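Local coordinates for protein lectin (Pleurotus ostreatus, PDB 6T0Q) that binds calcium ions and, as a fungal lectin with domains resembling carbohydrate-binding modules, probably recognises galactose and N-acetylgalactosamine on glycans, at residues Ser76-Thr81 / Gly116-Ala121; Ala93-Gly98 / Ser182-Pro187; Ser215-Lys220 / Gln318-Pro323; Ala312-Pro317 / Gly329-Lys334. All coordinates share one frame; numbering follows the deposited sequence.

Interaction 1 (Ser76-Thr81 / Gly116-Ala121); sequences SDDAHT and GQNLVA. With CA (calcium ion), chain F.
Asp78 reaches across to the chain around Asn118, and a calcium ion sits where their side-chain oxygens converge. Asp78 OD2 lies 2.6 Å from the calcium and also accepts the backbone N-H of Leu119 at 2.7 Å, nearly straight (165° at hydrogen) but from above the carboxylate plane. Asn118 OD1 is 2.5 Å from the same ion; with CG anti to the backbone N (chi1 -176°), its amide turns back to the metal although CB points away from the facing chain. Asp77 OD1 completes the trio, while its OD2 accepts a hydrogen bond from Trp184 NE1. Ser123 and Pro124 supply the remaining protein ligands. Behind the metal the backbones pack closely: Asp78 N and Ala79 N both donate to Gln117 O, a classic beta bulge, and Gln117 N returns a bond of 2.9 Å to Ala79 O. The outer side is looser: exposed Leu119 and Val120 lie against Asp78, and a calcium-bound water donates to Asp78 OD1 (2.6 Å). The peptide bond before Asp78 is cis, which probably helps consecutive aspartates face one ion. Two carboxylates and a neutral amide suit a hard divalent cation, whose charge probably offsets the repulsion between acidic oxygens.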
loop_
_atom_site.group_PDB
_atom_site.type_symbol
_atom_site.label_atom_id
_atom_site.label_comp_id
_atom_site.label_asym_id
_atom_site.label_seq_id
_atom_site.Cartn_x
_atom_site.Cartn_y
_atom_site.Cartn_z
ATOM N N SER A 76 5.385 -37.569 7.599
ATOM C CA SER A 76 4.721 -38.602 6.816
ATOM C C SER A 76 5.667 -39.748 6.522
ATOM O O SER A 76 6.873 -39.561 6.381
ATOM C CB SER A 76 4.185 -38.044 5.486
ATOM O OG SER A 76 5.236 -37.440 4.729
ATOM N N ASP A 77 5.089 -40.925 6.359
ATOM C CA ASP A 77 5.788 -42.063 5.782
ATOM C C ASP A 77 4.885 -42.572 4.670
ATOM O O ASP A 77 3.860 -43.191 4.958
ATOM C CB ASP A 77 6.044 -43.132 6.849
ATOM C CG ASP A 77 6.834 -44.325 6.326
ATOM O OD1 ASP A 77 7.118 -44.382 5.106
ATOM O OD2 ASP A 77 7.179 -45.201 7.151
ATOM N N ASP A 78 5.229 -42.305 3.400
ATOM C CA ASP A 78 6.478 -41.685 2.942
ATOM C C ASP A 78 6.377 -40.196 2.623
ATOM O O ASP A 78 7.344 -39.468 2.786
ATOM C CB ASP A 78 6.970 -42.385 1.669
ATOM C CG ASP A 78 7.428 -43.797 1.917
ATOM O OD1 ASP A 78 8.600 -43.958 2.311
ATOM O OD2 ASP A 78 6.620 -44.738 1.732
ATOM N N ALA A 79 5.226 -39.742 2.126
ATOM C CA ALA A 79 5.135 -38.383 1.605
ATOM C C ALA A 79 3.726 -37.851 1.825
ATOM O O ALA A 79 2.795 -38.612 2.102
ATOM C CB ALA A 79 5.508 -38.339 0.112
ATOM N N HIS A 80 3.568 -36.530 1.677
ATOM C CA HIS A 80 2.276 -35.896 1.919
ATOM C C HIS A 80 2.116 -34.634 1.079
ATOM O O HIS A 80 3.094 -33.985 0.692
ATOM C CB HIS A 80 2.104 -35.516 3.394
ATOM C CG HIS A 80 3.127 -34.529 3.872
ATOM N ND1 HIS A 80 4.285 -34.911 4.516
ATOM C CD2 HIS A 80 3.181 -33.178 3.775
ATOM C CE1 HIS A 80 5.000 -33.838 4.807
ATOM N NE2 HIS A 80 4.353 -32.773 4.364
ATOM N N THR A 81 0.853 -34.280 0.842
ATOM C CA THR A 81 0.456 -32.965 0.349
ATOM C C THR A 81 -0.603 -32.416 1.291
ATOM O O THR A 81 -1.582 -33.106 1.583
ATOM C CB THR A 81 -0.104 -33.049 -1.079
ATOM O OG1 THR A 81 0.839 -33.734 -1.907
ATOM C CG2 THR A 81 -0.349 -31.649 -1.645
ATOM N N GLY A 116 -1.842 -38.560 1.740
ATOM C CA GLY A 116 -0.679 -39.295 2.210
ATOM C C GLY A 116 -0.292 -40.357 1.196
ATOM O O GLY A 116 -1.143 -40.912 0.510
ATOM N N GLN A 117 1.004 -40.632 1.090
ATOM C CA GLN A 117 1.476 -41.534 0.048
ATOM C C GLN A 117 2.475 -42.521 0.629
ATOM O O GLN A 117 3.486 -42.120 1.217
ATOM C CB GLN A 117 2.105 -40.750 -1.110
ATOM C CG GLN A 117 2.456 -41.620 -2.295
ATOM C CD GLN A 117 2.942 -40.823 -3.505
ATOM O OE1 GLN A 117 3.395 -39.678 -3.384
ATOM N NE2 GLN A 117 2.848 -41.435 -4.683
ATOM N N ASN A 118 2.184 -43.809 0.464
ATOM C CA ASN A 118 3.139 -44.866 0.772
ATOM C C ASN A 118 3.855 -45.245 -0.516
ATOM O O ASN A 118 3.211 -45.676 -1.481
ATOM C CB ASN A 118 2.442 -46.089 1.364
ATOM C CG ASN A 118 3.433 -47.175 1.777
ATOM O OD1 ASN A 118 4.605 -46.893 2.019
ATOM N ND2 ASN A 118 2.969 -48.421 1.839
ATOM N N LEU A 119 5.178 -45.086 -0.531
ATOM C CA LEU A 119 5.963 -45.307 -1.736
ATOM C C LEU A 119 6.620 -46.678 -1.792
ATOM O O LEU A 119 7.087 -47.077 -2.863
ATOM C CB LEU A 119 7.062 -44.235 -1.859
ATOM C CG LEU A 119 6.531 -42.816 -2.063
ATOM C CD1 LEU A 119 7.668 -41.797 -2.003
ATOM C CD2 LEU A 119 5.807 -42.741 -3.397
ATOM N N VAL A 120 6.676 -47.404 -0.682
ATOM C CA VAL A 120 7.498 -48.602 -0.577
ATOM C C VAL A 120 6.595 -49.765 -0.200
ATOM O O VAL A 120 5.887 -49.703 0.814
ATOM C CB VAL A 120 8.628 -48.418 0.446
ATOM C CG1 VAL A 120 9.413 -49.711 0.611
ATOM C CG2 VAL A 120 9.558 -47.264 0.003
ATOM N N ALA A 121 6.618 -50.823 -1.013
ATOM C CA ALA A 121 5.759 -51.975 -0.759
ATOM C C ALA A 121 6.155 -52.659 0.544
ATOM O O ALA A 121 7.321 -52.661 0.941
ATOM C CB ALA A 121 5.838 -52.971 -1.922
HETATM CA CA CA F . 6.300 -46.400 3.765
HETATM O O HOH W 1 8.978 -46.379 3.245
#

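Interaction 2 (Ala93-Gly98 / Ser182-Pro187)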
loop_
_atom_site.group_PDB
_atom_site.type_symbol
_atom_site.label_atom_id
_atom_site.label_comp_id
_atom_site.label_asym_id
_atom_site.label_seq_id
_atom_site.Cartn_x
_atom_site.Cartn_y
_atom_site.Cartn_z
ATOM N N ALA A 93 7.849 -34.830 2.848
ATOM C CA ALA A 93 8.090 -36.264 2.941
ATOM C C ALA A 93 8.967 -36.524 4.148
ATOM O O ALA A 93 9.872 -35.736 4.430
ATOM C CB ALA A 93 8.778 -36.790 1.671
ATOM N N GLY A 94 8.701 -37.614 4.846
ATOM C CA GLY A 94 9.675 -38.077 5.815
ATOM C C GLY A 94 9.163 -37.956 7.240
ATOM O O GLY A 94 8.394 -37.045 7.586
ATOM N N PHE A 95 9.616 -38.876 8.089
ATOM C CA PHE A 95 9.147 -38.956 9.463
ATOM C C PHE A 95 10.223 -38.670 10.493
ATOM O O PHE A 95 9.901 -38.595 11.682
ATOM C CB PHE A 95 8.533 -40.338 9.745
ATOM C CG PHE A 95 9.475 -41.497 9.522
ATOM C CD1 PHE A 95 10.310 -41.940 10.541
ATOM C CD2 PHE A 95 9.508 -42.155 8.295
ATOM C CE1 PHE A 95 11.176 -43.021 10.339
ATOM C CE2 PHE A 95 10.377 -43.226 8.077
ATOM C CZ PHE A 95 11.207 -43.664 9.106
ATOM N N ARG A 96 11.483 -38.512 10.080
ATOM C CA ARG A 96 12.526 -38.193 11.042
ATOM C C ARG A 96 12.430 -36.743 11.503
ATOM O O ARG A 96 12.753 -36.439 12.655
ATOM C CB ARG A 96 13.910 -38.476 10.443
ATOM C CG ARG A 96 14.143 -39.946 10.006
ATOM C CD ARG A 96 14.134 -40.959 11.167
ATOM N NE ARG A 96 14.476 -42.314 10.712
ATOM C CZ ARG A 96 14.440 -43.413 11.469
ATOM N NH1 ARG A 96 14.069 -43.346 12.747
ATOM N NH2 ARG A 96 14.768 -44.589 10.941
ATOM N N GLN A 97 11.978 -35.845 10.628
ATOM C CA GLN A 97 11.831 -34.435 10.969
ATOM C C GLN A 97 10.525 -33.907 10.389
ATOM O O GLN A 97 10.215 -34.158 9.222
ATOM C CB GLN A 97 13.013 -33.611 10.429
ATOM C CG GLN A 97 12.910 -32.122 10.739
ATOM C CD GLN A 97 14.070 -31.325 10.169
ATOM O OE1 GLN A 97 14.909 -30.811 10.907
ATOM N NE2 GLN A 97 14.113 -31.213 8.850
ATOM N N GLY A 98 9.777 -33.163 11.190
ATOM C CA GLY A 98 8.543 -32.578 10.703
ATOM C C GLY A 98 8.808 -31.434 9.735
ATOM O O GLY A 98 9.922 -30.920 9.614
ATOM N N SER A 182 5.438 -45.569 18.642
ATOM C CA SER A 182 5.114 -45.912 17.261
ATOM C C SER A 182 6.338 -46.537 16.609
ATOM O O SER A 182 7.445 -46.469 17.141
ATOM C CB SER A 182 4.675 -44.675 16.477
ATOM O OG SER A 182 5.828 -43.934 16.107
ATOM N N VAL A 183 6.138 -47.132 15.430
ATOM C CA VAL A 183 7.296 -47.677 14.729
ATOM C C VAL A 183 8.236 -46.568 14.280
ATOM O O VAL A 183 9.418 -46.826 14.032
ATOM C CB VAL A 183 6.880 -48.527 13.516
ATOM C CG1 VAL A 183 6.151 -49.816 13.975
ATOM C CG2 VAL A 183 6.037 -47.710 12.551
ATOM N N TRP A 184 7.740 -45.341 14.170
ATOM C CA TRP A 184 8.544 -44.255 13.628
ATOM C C TRP A 184 9.402 -43.548 14.668
ATOM O O TRP A 184 10.419 -42.953 14.300
ATOM C CB TRP A 184 7.635 -43.236 12.927
ATOM C CG TRP A 184 6.918 -43.856 11.763
ATOM C CD1 TRP A 184 7.449 -44.144 10.524
ATOM C CD2 TRP A 184 5.552 -44.303 11.730
ATOM N NE1 TRP A 184 6.489 -44.728 9.730
ATOM C CE2 TRP A 184 5.318 -44.829 10.438
ATOM C CE3 TRP A 184 4.499 -44.284 12.654
ATOM C CZ2 TRP A 184 4.084 -45.351 10.059
ATOM C CZ3 TRP A 184 3.270 -44.810 12.276
ATOM C CH2 TRP A 184 3.073 -45.335 10.984
ATOM N N GLY A 185 9.031 -43.586 15.944
ATOM C CA GLY A 185 9.717 -42.777 16.926
ATOM C C GLY A 185 9.331 -41.314 16.766
ATOM O O GLY A 185 8.639 -40.942 15.817
ATOM N N PRO A 186 9.770 -40.461 17.689
ATOM C CA PRO A 186 9.248 -39.071 17.744
ATOM C C PRO A 186 9.935 -38.170 16.730
ATOM O O PRO A 186 11.149 -37.951 16.813
ATOM C CB PRO A 186 9.572 -38.638 19.184
ATOM C CG PRO A 186 10.781 -39.492 19.575
ATOM C CD PRO A 186 10.590 -40.814 18.870
ATOM N N PRO A 187 9.202 -37.614 15.762
ATOM C CA PRO A 187 9.849 -36.722 14.790
ATOM C C PRO A 187 10.405 -35.480 15.472
ATOM O O PRO A 187 9.796 -34.927 16.391
ATOM C CB PRO A 187 8.718 -36.367 13.815
ATOM C CG PRO A 187 7.704 -37.478 13.977
ATOM C CD PRO A 187 7.778 -37.831 15.445
HETATM O O HOH W 2 10.842 -40.069 13.816
HETATM O O HOH W 3 12.832 -41.055 14.017
HETATM O O HOH W 4 12.311 -44.897 13.924
#
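Phe95 holds its CG between the backbone N and the carbonyl carbon (chi1 59°), and Trp184 places its own CG beside the backbone N (chi1 -62°); together these turns bring the indole edge onto the phenyl face. The pair is T-shaped, with planes at 62° and the phenyl and pyrrole centroids 4.6 Å apart. Trp184 CD1 does the touching: it stands over the centre of the Phe95 ring, 3.5 Å from Phe95 CG. A large flat ring suits position 95 because it offers a whole face to that C-H edge, and tryptophan suits 184 because its indole packs and donates at once, its NE1 donating to OD2 of the calcium ligand Asp77. Here a corner at the end of strand 87-94, where the chain passes from one beta-sheet to another, meets the irregular loop that leads toward strand 199-202. That loop is shaped by an ST turn, in which Ser182 OG accepts the backbone N-H of Trp184. Farther along the loop, Pro187 lays its ring against the backbone of the corner, with CB 3.3 Å from Phe95 O; a proline adds apolar surface there without a backbone N-H that would need a partner. On the outer side Arg96 bends at chi2, bringing its guanidinium face over Phe95 CE1. Its NH1 does not meet Trp184 O directly, the two being 4.0 Å apart; water bridges them, one molecule lying 2.9 Å from Arg96 NH1 and donating to Trp184 O. Trp35 of strand 34-37 packs against Phe95, Trp184 and Pro187.

Interaction 3 (Ser215-Lys220 / Gln318-Pro323); sequences SRAFRK and QGFQPP. With NAG (2-acetamido-2-deoxy-beta-D-glucopyranose), chain B.
Arg219 lays the edge of its guanidinium against three backbone carbonyls of the loop 318-323. NH1 donates to Phe320 O at 2.8 Å and to Pro322 O at 2.6 Å, whereas NH2 reaches Pro323 O at 2.9 Å and adds a weak bond to Pro322 O. All three principal acceptors lie close to the guanidinium plane, although the donor stands above the carbonyl planes of Phe320 and Pro323. The bend at chi3 (58°) turns the group toward this arc of oxygens, and NE is taken by a salt bridge to Glu327, so the flat cation is gripped along several edges. Arginine suits the place because its planar fan of N-H groups can meet the carbonyls of an irregular loop, which converge on one side chain. Farther along strand 214-222, Ala217 CB touches Phe320 CD2 at 3.8 Å; its small methyl leaves room for the aromatic ring. Phe320 CE1 in turn approaches the acetamido oxygen O7 of the N-acetylglucosamine, probably N-linked to Asn278, also at 3.8 Å, and Ser215 OG lies beside the sugar ring. Pro323 packs on Leu324 of the second subunit. A loop is thus held to the face of an antiparallel sheet, its Phe320 ring beside a probable glycan attachment site.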
loop_
_atom_site.group_PDB
_atom_site.type_symbol
_atom_site.label_atom_id
_atom_site.label_comp_id
_atom_site.label_asym_id
_atom_site.label_seq_id
_atom_site.Cartn_x
_atom_site.Cartn_y
_atom_site.Cartn_z
ATOM N N SER A 215 24.516 2.496 16.873
ATOM C CA SER A 215 23.228 1.942 16.482
ATOM C C SER A 215 22.892 2.324 15.044
ATOM O O SER A 215 23.221 3.419 14.581
ATOM C CB SER A 215 22.121 2.428 17.421
ATOM O OG SER A 215 22.323 1.927 18.732
ATOM N N ARG A 216 22.229 1.401 14.346
ATOM C CA ARG A 216 21.864 1.562 12.946
ATOM C C ARG A 216 20.425 1.106 12.768
ATOM O O ARG A 216 19.984 0.160 13.424
ATOM C CB ARG A 216 22.773 0.727 12.026
ATOM C CG ARG A 216 24.274 0.956 12.227
ATOM C CD ARG A 216 24.647 2.383 11.842
ATOM N NE ARG A 216 26.082 2.632 11.948
ATOM C CZ ARG A 216 26.651 3.371 12.897
ATOM N NH1 ARG A 216 25.909 3.953 13.831
ATOM N NH2 ARG A 216 27.966 3.540 12.898
ATOM N N ALA A 217 19.697 1.754 11.861
ATOM C CA ALA A 217 18.308 1.389 11.622
ATOM C C ALA A 217 18.140 0.751 10.249
ATOM O O ALA A 217 18.891 1.043 9.311
ATOM C CB ALA A 217 17.376 2.600 11.742
ATOM N N PHE A 218 17.136 -0.127 10.152
ATOM C CA PHE A 218 16.832 -0.897 8.951
ATOM C C PHE A 218 15.321 -0.974 8.786
ATOM O O PHE A 218 14.597 -1.125 9.772
ATOM C CB PHE A 218 17.420 -2.315 9.038
ATOM C CG PHE A 218 18.902 -2.330 9.306
ATOM C CD1 PHE A 218 19.385 -2.288 10.604
ATOM C CD2 PHE A 218 19.808 -2.356 8.257
ATOM C CE1 PHE A 218 20.750 -2.285 10.858
ATOM C CE2 PHE A 218 21.176 -2.344 8.497
ATOM C CZ PHE A 218 21.649 -2.316 9.802
ATOM N N ARG A 219 14.850 -0.874 7.540
ATOM C CA ARG A 219 13.421 -0.844 7.251
ATOM C C ARG A 219 13.096 -1.710 6.046
ATOM O O ARG A 219 13.833 -1.713 5.055
ATOM C CB ARG A 219 12.924 0.584 6.970
ATOM C CG ARG A 219 12.868 1.493 8.182
ATOM C CD ARG A 219 12.549 2.932 7.761
ATOM N NE ARG A 219 11.278 3.034 7.039
ATOM C CZ ARG A 219 10.095 3.207 7.622
ATOM N NH1 ARG A 219 10.006 3.294 8.948
ATOM N NH2 ARG A 219 9.000 3.295 6.875
ATOM N N LYS A 220 11.973 -2.416 6.125
ATOM C CA LYS A 220 11.437 -3.169 4.998
ATOM C C LYS A 220 9.918 -3.082 5.031
ATOM O O LYS A 220 9.301 -3.352 6.066
ATOM C CB LYS A 220 11.890 -4.634 5.033
ATOM C CG LYS A 220 11.283 -5.515 3.939
ATOM C CD LYS A 220 11.890 -5.228 2.564
ATOM C CE LYS A 220 11.276 -6.155 1.519
ATOM N NZ LYS A 220 11.793 -5.872 0.164
ATOM N N GLN A 318 14.617 10.368 14.678
ATOM C CA GLN A 318 13.418 10.193 15.486
ATOM C C GLN A 318 12.264 9.741 14.602
ATOM O O GLN A 318 12.088 10.233 13.485
ATOM C CB GLN A 318 13.067 11.497 16.205
ATOM C CG GLN A 318 12.569 11.289 17.624
ATOM C CD GLN A 318 13.590 10.586 18.508
ATOM O OE1 GLN A 318 14.792 10.591 18.226
ATOM N NE2 GLN A 318 13.113 9.976 19.585
ATOM N N GLY A 319 11.499 8.764 15.086
ATOM C CA GLY A 319 10.439 8.201 14.272
ATOM C C GLY A 319 10.895 7.265 13.170
ATOM O O GLY A 319 10.144 7.035 12.218
ATOM N N PHE A 320 12.104 6.704 13.274
ATOM C CA PHE A 320 12.598 5.780 12.259
ATOM C C PHE A 320 11.693 4.565 12.080
ATOM O O PHE A 320 11.748 3.921 11.027
ATOM C CB PHE A 320 14.007 5.288 12.623
ATOM C CG PHE A 320 14.015 4.327 13.782
ATOM C CD1 PHE A 320 13.959 4.794 15.087
ATOM C CD2 PHE A 320 14.031 2.957 13.567
ATOM C CE1 PHE A 320 13.949 3.915 16.157
ATOM C CE2 PHE A 320 14.005 2.068 14.634
ATOM C CZ PHE A 320 13.971 2.551 15.932
ATOM N N GLN A 321 10.882 4.223 13.087
ATOM C CA GLN A 321 10.051 3.024 13.033
ATOM C C GLN A 321 8.616 3.216 12.521
ATOM O O GLN A 321 7.968 2.202 12.223
ATOM C CB GLN A 321 10.024 2.352 14.418
ATOM C CG GLN A 321 9.191 3.033 15.514
ATOM C CD GLN A 321 9.940 4.124 16.260
ATOM O OE1 GLN A 321 10.547 5.012 15.659
ATOM N NE2 GLN A 321 9.901 4.058 17.587
ATOM N N PRO A 322 8.056 4.430 12.450
ATOM C CA PRO A 322 6.723 4.590 11.860
ATOM C C PRO A 322 6.664 4.143 10.414
ATOM O O PRO A 322 7.648 4.259 9.661
ATOM C CB PRO A 322 6.463 6.096 11.993
ATOM C CG PRO A 322 6.946 6.376 13.342
ATOM C CD PRO A 322 8.197 5.456 13.508
ATOM N N PRO A 323 5.487 3.702 9.959
ATOM C CA PRO A 323 5.392 3.069 8.633
ATOM C C PRO A 323 5.567 4.013 7.454
ATOM O O PRO A 323 6.146 3.594 6.440
ATOM C CB PRO A 323 3.986 2.450 8.642
ATOM C CG PRO A 323 3.240 3.182 9.728
ATOM C CD PRO A 323 4.270 3.496 10.765
HETATM C C1 NAG B . 18.691 2.067 19.366
HETATM C C2 NAG B . 18.236 3.350 20.041
HETATM C C3 NAG B . 19.261 3.780 21.073
HETATM C C4 NAG B . 19.441 2.683 22.111
HETATM C C5 NAG B . 19.767 1.335 21.462
HETATM C C6 NAG B . 19.586 0.188 22.432
HETATM C C7 NAG B . 16.781 4.937 18.876
HETATM C C8 NAG B . 16.698 6.039 17.863
HETATM N N2 NAG B . 17.995 4.416 19.081
HETATM O O3 NAG B . 18.808 4.972 21.703
HETATM O O4 NAG B . 20.475 3.257 22.811
HETATM O O5 NAG B . 18.890 1.045 20.358
HETATM O O6 NAG B . 20.801 -0.512 22.648
HETATM O O7 NAG B . 15.789 4.531 19.480
#

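Interaction 4 (Ala312-Pro317 / Gly329-Lys334)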
loop_
_atom_site.group_PDB
_atom_site.type_symbol
_atom_site.label_atom_id
_atom_site.label_comp_id
_atom_site.label_asym_id
_atom_site.label_seq_id
_atom_site.Cartn_x
_atom_site.Cartn_y
_atom_site.Cartn_z
ATOM N N ALA A 312 18.535 1.299 4.989
ATOM C CA ALA A 312 19.391 1.388 6.164
ATOM C C ALA A 312 19.888 2.821 6.322
ATOM O O ALA A 312 19.993 3.558 5.342
ATOM C CB ALA A 312 20.587 0.427 6.047
ATOM N N ILE A 313 20.208 3.209 7.556
ATOM C CA ILE A 313 20.725 4.554 7.813
ATOM C C ILE A 313 21.641 4.503 9.030
ATOM O O ILE A 313 21.401 3.742 9.970
ATOM C CB ILE A 313 19.572 5.573 7.990
ATOM C CG1 ILE A 313 20.072 6.999 7.736
ATOM C CG2 ILE A 313 18.932 5.456 9.369
ATOM C CD1 ILE A 313 18.959 8.033 7.677
ATOM N N GLN A 314 22.699 5.325 9.016
ATOM C CA GLN A 314 23.715 5.240 10.062
ATOM C C GLN A 314 23.408 6.115 11.271
ATOM O O GLN A 314 23.727 5.734 12.402
ATOM C CB GLN A 314 25.095 5.601 9.496
ATOM C CG GLN A 314 25.553 4.623 8.427
ATOM C CD GLN A 314 26.904 4.963 7.836
ATOM O OE1 GLN A 314 27.753 5.564 8.499
ATOM N NE2 GLN A 314 27.111 4.578 6.578
ATOM N N THR A 315 22.827 7.291 11.057
ATOM C CA THR A 315 22.326 8.126 12.145
ATOM C C THR A 315 20.815 7.949 12.173
ATOM O O THR A 315 20.116 8.357 11.241
ATOM C CB THR A 315 22.700 9.595 11.958
ATOM O OG1 THR A 315 24.125 9.743 11.990
ATOM C CG2 THR A 315 22.083 10.440 13.069
ATOM N N ILE A 316 20.319 7.322 13.228
ATOM C CA ILE A 316 18.909 6.964 13.288
ATOM C C ILE A 316 18.074 8.199 13.598
ATOM O O ILE A 316 18.289 8.841 14.633
ATOM C CB ILE A 316 18.663 5.880 14.339
ATOM C CG1 ILE A 316 19.507 4.632 14.033
ATOM C CG2 ILE A 316 17.189 5.561 14.384
ATOM C CD1 ILE A 316 19.364 3.553 15.083
ATOM N N PRO A 317 17.109 8.550 12.758
ATOM C CA PRO A 317 16.253 9.700 13.051
ATOM C C PRO A 317 15.135 9.337 14.014
ATOM O O PRO A 317 14.731 8.179 14.140
ATOM C CB PRO A 317 15.681 10.063 11.678
ATOM C CG PRO A 317 15.570 8.726 10.992
ATOM C CD PRO A 317 16.767 7.923 11.470
ATOM N N GLY A 329 17.488 9.745 1.880
ATOM C CA GLY A 329 18.723 9.650 2.627
ATOM C C GLY A 329 19.013 8.294 3.240
ATOM O O GLY A 329 20.117 8.096 3.761
ATOM N N TRP A 330 18.063 7.360 3.221
ATOM C CA TRP A 330 18.359 5.984 3.600
ATOM C C TRP A 330 19.020 5.262 2.430
ATOM O O TRP A 330 18.631 5.444 1.275
ATOM C CB TRP A 330 17.080 5.244 4.013
ATOM C CG TRP A 330 16.427 5.735 5.287
ATOM C CD1 TRP A 330 15.919 6.991 5.528
ATOM C CD2 TRP A 330 16.175 4.968 6.476
ATOM N NE1 TRP A 330 15.390 7.049 6.800
ATOM C CE2 TRP A 330 15.529 5.822 7.399
ATOM C CE3 TRP A 330 16.441 3.642 6.852
ATOM C CZ2 TRP A 330 15.147 5.397 8.671
ATOM C CZ3 TRP A 330 16.063 3.222 8.119
ATOM C CH2 TRP A 330 15.422 4.100 9.013
ATOM N N GLU A 331 20.016 4.437 2.729
ATOM C CA GLU A 331 20.733 3.685 1.710
ATOM C C GLU A 331 20.216 2.252 1.631
ATOM O O GLU A 331 19.554 1.751 2.543
ATOM C CB GLU A 331 22.241 3.674 2.005
ATOM C CG GLU A 331 22.592 3.014 3.353
ATOM C CD GLU A 331 24.091 2.922 3.629
ATOM O OE1 GLU A 331 24.889 2.976 2.668
ATOM O OE2 GLU A 331 24.472 2.791 4.813
ATOM N N SER A 332 20.532 1.589 0.521
ATOM C CA SER A 332 20.381 0.144 0.450
ATOM C C SER A 332 21.253 -0.519 1.509
ATOM O O SER A 332 22.430 -0.181 1.652
ATOM C CB SER A 332 20.778 -0.360 -0.938
ATOM O OG SER A 332 19.840 0.054 -1.903
ATOM N N ALA A 333 20.675 -1.456 2.258
ATOM C CA ALA A 333 21.469 -2.212 3.220
ATOM C C ALA A 333 22.577 -2.975 2.503
ATOM O O ALA A 333 22.419 -3.415 1.361
ATOM C CB ALA A 333 20.580 -3.190 4.003
ATOM N N LYS A 334 23.706 -3.136 3.188
ATOM C CA LYS A 334 24.845 -3.874 2.654
ATOM C C LYS A 334 24.786 -5.320 3.128
ATOM O O LYS A 334 24.626 -5.582 4.325
ATOM C CB LYS A 334 26.163 -3.243 3.105
ATOM C CG LYS A 334 27.414 -3.989 2.626
ATOM C CD LYS A 334 28.681 -3.299 3.100
ATOM C CE LYS A 334 29.929 -4.083 2.669
ATOM N NZ LYS A 334 31.184 -3.374 3.044
#
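Strands 311-313 and 331-338 run antiparallel, and Ala312 and Glu331 form a hydrogen-bonded pair, with Ala312 N to Glu331 O at 2.7 Å and Glu331 N to Ala312 O at 2.8 Å. Beside this pair Ile313 lies over the indole of Trp330. Its CG2 stands 3.6 Å from the centroid of the six-membered ring and only 5° off the ring normal, a clear CH-pi contact. With CG1 anti to the backbone N (chi1 -159°), the other branch extends along the same indole, bringing Ile313 CD1 to 3.8 Å from Trp330 NE1. A beta-branched residue suits this position because its two arms can spread over both rings of a tryptophan. Pro317 CG comes within 4.1 Å of Trp330 CZ2, just after Ile316, which touches the glycan. Further along, Ala312 and Ala333 meet through their CB atoms at 4.2 Å, small methyls that allow the two backbones to approach closely. Glu331 CG passes 3.3 Å from Ala312 O, and Glu331 OE1 is hydrogen-bonded to Ser204 OG. Backbone bonds therefore fix the register of the strands, while dispersion between an aliphatic branch and a pi face joins Ile313 to Trp330.

Overall arrangement
The four contacts fall into two groups on opposite sides of the chain's centre. Interactions 1 and 2 have centres about 12 Å apart and are joined by Trp184 NE1, which lies 2.7 Å from Asp77 OD2, placing Trp184 in the second shell of that calcium site. Interactions 3 and 4 lie closer, their centres about 9 Å apart; Arg219 CD packs on Trp330 CH2, and Ala217 O is probably hydrogen-bonded to Ile313 N (3.1 Å) within one sheet. Phe320 of interaction 3 and Ile316 of interaction 4 both contact the same glycan. Between the groups, interactions 1 and 3 have centres about 47 Å apart and do not touch.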